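Local coordinates for protein-glutamine gamma-glutamyltransferase 2 (Pagrus major, PDB 1G0D) that probably catalyses the calcium-dependent formation of covalent bonds between peptide-bound glutamine and primary amines, including peptide-bound lysine, at residues Asn330-Val335 and Asp355-Glu360. Numbering follows the deposited sequence.
Sequences NFHCWV and DPTPQE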
loop_
_atom_site.group_PDB
_atom_site.type_symbol
_atom_site.label_atom_id
_atom_site.label_comp_id
_atom_site.label_asym_id
_atom_site.label_seq_id
_atom_site.Cartn_x
_atom_site.Cartn_y
_atom_site.Cartn_z
ATOM N N ASN A 330 -14.208 -5.631 -5.228
ATOM C CA ASN A 330 -14.698 -4.253 -5.374
ATOM C C ASN A 330 -13.502 -3.335 -5.708
ATOM O O ASN A 330 -13.629 -2.340 -6.443
ATOM C CB ASN A 330 -15.378 -3.774 -4.092
ATOM C CG ASN A 330 -16.791 -4.317 -3.928
ATOM O OD1 ASN A 330 -17.259 -5.150 -4.718
ATOM N ND2 ASN A 330 -17.474 -3.852 -2.888
ATOM N N PHE A 331 -12.344 -3.676 -5.150
ATOM C CA PHE A 331 -11.098 -2.950 -5.402
ATOM C C PHE A 331 -9.991 -3.811 -4.858
ATOM O O PHE A 331 -10.225 -4.766 -4.134
ATOM C CB PHE A 331 -11.076 -1.550 -4.739
ATOM C CG PHE A 331 -10.848 -1.571 -3.247
ATOM C CD1 PHE A 331 -11.926 -1.541 -2.354
ATOM C CD2 PHE A 331 -9.567 -1.664 -2.730
ATOM C CE1 PHE A 331 -11.730 -1.613 -0.963
ATOM C CE2 PHE A 331 -9.356 -1.737 -1.330
ATOM C CZ PHE A 331 -10.440 -1.712 -0.448
ATOM N N HIS A 332 -8.778 -3.499 -5.245
ATOM C CA HIS A 332 -7.642 -4.243 -4.762
ATOM C C HIS A 332 -6.464 -3.320 -4.891
ATOM O O HIS A 332 -6.312 -2.642 -5.904
ATOM C CB HIS A 332 -7.392 -5.486 -5.600
ATOM C CG HIS A 332 -6.108 -6.175 -5.264
ATOM N ND1 HIS A 332 -5.734 -6.445 -3.963
ATOM C CD2 HIS A 332 -5.131 -6.688 -6.055
ATOM C CE1 HIS A 332 -4.582 -7.102 -3.965
ATOM N NE2 HIS A 332 -4.197 -7.263 -5.220
ATOM N N CYS A 333 -5.622 -3.325 -3.873
ATOM C CA CYS A 333 -4.459 -2.482 -3.816
ATOM C C CYS A 333 -3.097 -3.182 -3.943
ATOM O O CYS A 333 -2.912 -4.333 -3.542
ATOM C CB CYS A 333 -4.464 -1.734 -2.489
ATOM S SG CYS A 333 -5.909 -0.799 -2.112
ATOM N N TRP A 334 -2.143 -2.464 -4.518
ATOM C CA TRP A 334 -0.773 -2.929 -4.606
ATOM C C TRP A 334 0.130 -1.687 -4.560
ATOM O O TRP A 334 -0.291 -0.585 -4.216
ATOM C CB TRP A 334 -0.502 -3.806 -5.851
ATOM C CG TRP A 334 -0.740 -3.177 -7.178
ATOM C CD1 TRP A 334 0.116 -2.367 -7.870
ATOM C CD2 TRP A 334 -1.909 -3.327 -8.009
ATOM N NE1 TRP A 334 -0.449 -2.000 -9.080
ATOM C CE2 TRP A 334 -1.688 -2.575 -9.185
ATOM C CE3 TRP A 334 -3.117 -4.022 -7.869
ATOM C CZ2 TRP A 334 -2.631 -2.502 -10.211
ATOM C CZ3 TRP A 334 -4.059 -3.947 -8.900
ATOM C CH2 TRP A 334 -3.804 -3.189 -10.054
ATOM N N VAL A 335 1.374 -1.856 -4.931
ATOM C CA VAL A 335 2.290 -0.755 -4.850
ATOM C C VAL A 335 3.118 -0.677 -6.121
ATOM O O VAL A 335 3.347 -1.683 -6.766
ATOM C CB VAL A 335 3.110 -1.013 -3.582
ATOM C CG1 VAL A 335 4.580 -1.170 -3.852
ATOM C CG2 VAL A 335 2.774 0.006 -2.604
ATOM N N ASP A 355 2.977 -6.571 -5.729
ATOM C CA ASP A 355 1.738 -6.871 -5.038
ATOM C C ASP A 355 2.042 -7.806 -3.875
ATOM O O ASP A 355 2.378 -8.970 -4.074
ATOM C CB ASP A 355 0.763 -7.508 -6.015
ATOM C CG ASP A 355 -0.665 -7.474 -5.521
ATOM O OD1 ASP A 355 -0.883 -7.137 -4.344
ATOM O OD2 ASP A 355 -1.575 -7.786 -6.312
ATOM N N PRO A 356 1.949 -7.296 -2.628
ATOM C CA PRO A 356 2.237 -8.144 -1.456
ATOM C C PRO A 356 1.180 -9.245 -1.190
ATOM O O PRO A 356 1.470 -10.249 -0.515
ATOM C CB PRO A 356 2.339 -7.140 -0.293
ATOM C CG PRO A 356 2.218 -5.739 -0.919
ATOM C CD PRO A 356 1.563 -5.921 -2.240
ATOM N N THR A 357 -0.035 -9.022 -1.711
ATOM C CA THR A 357 -1.146 -9.938 -1.582
ATOM C C THR A 357 -0.857 -11.200 -2.375
ATOM O O THR A 357 -0.692 -11.156 -3.604
ATOM C CB THR A 357 -2.427 -9.313 -2.090
ATOM O OG1 THR A 357 -2.671 -8.073 -1.400
ATOM C CG2 THR A 357 -3.582 -10.255 -1.836
ATOM N N PRO A 358 -0.794 -12.349 -1.679
ATOM C CA PRO A 358 -0.503 -13.594 -2.393
ATOM C C PRO A 358 -1.489 -13.853 -3.510
ATOM O O PRO A 358 -2.634 -13.396 -3.468
ATOM C CB PRO A 358 -0.519 -14.680 -1.290
ATOM C CG PRO A 358 -0.258 -13.914 0.004
ATOM C CD PRO A 358 -0.976 -12.580 -0.229
ATOM N N GLN A 359 -1.018 -14.561 -4.526
ATOM C CA GLN A 359 -1.843 -14.871 -5.663
ATOM C C GLN A 359 -2.753 -15.984 -5.310
ATOM O O GLN A 359 -2.358 -16.971 -4.674
ATOM C CB GLN A 359 -1.039 -15.270 -6.883
ATOM C CG GLN A 359 -1.945 -15.361 -8.121
ATOM C CD GLN A 359 -2.892 -14.131 -8.380
ATOM O OE1 GLN A 359 -2.431 -12.991 -8.563
ATOM N NE2 GLN A 359 -4.219 -14.391 -8.427
ATOM N N GLU A 360 -3.997 -15.769 -5.727
ATOM C CA GLU A 360 -5.117 -16.663 -5.515
ATOM C C GLU A 360 -4.830 -18.134 -5.216
ATOM O O GLU A 360 -4.871 -18.568 -4.060
ATOM C CB GLU A 360 -6.082 -16.544 -6.714
ATOM C CG GLU A 360 -7.109 -15.418 -6.546
ATOM C CD GLU A 360 -8.313 -15.810 -5.679
ATOM O OE1 GLU A 360 -8.434 -17.000 -5.311
ATOM O OE2 GLU A 360 -9.142 -14.925 -5.373
#
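His332 and Asp355 meet through one side-chain hydrogen bond: NE2 of His332 donates to OD2 of Asp355 over 2.9 Å, with an N-H...O angle of 153°. The two side chains reach in from opposite directions. OD2 offers its syn lone pair, on the side of OD1, but the oxygen lies somewhat out of the imidazole plane, and ring and carboxylate are turned 39° apart. With CG of His332 anti to the backbone N (chi1 171°), NE2 is brought up to the carboxylate. A weak bond within 355-360 also reaches this group: the backbone N of Thr357 donates to OD1 of Asp355 at 3.3 Å, and the loop after the strand may in this way help to limit the carboxylate's rotation. Both residues belong to the active site together with Cys272, at the start of helix 272-286, in the Cys-His-Asp triad of the papain-like transglutaminase core; Asp355 ends strand 350-355, antiparallel to the strand carrying His332. The side chains of Cys272 and of Tyr515, important for catalytic activity, lie about 3 Å and about 5 Å from that of His332 (nearest atoms). An alanine in place of Asp355 would probably leave NE2 of His332 without this acceptor and the imidazole freer to turn. Thr357 and Trp334 add close side-chain contacts. OG1 of Thr357 sits at the imidazole edge, in the ring plane, 3.3 Å from CE1 of His332, while CB of Thr357 lies 3.6 Å from the same carbon. Alongside the carboxylate, CB of Trp334 packs 3.7 Å from CG of Asp355; the indole then leads away from the loop, and its NE1 bonds to Tyr440. The CA atoms of Trp334 and Asp355 are 4.7 Å apart.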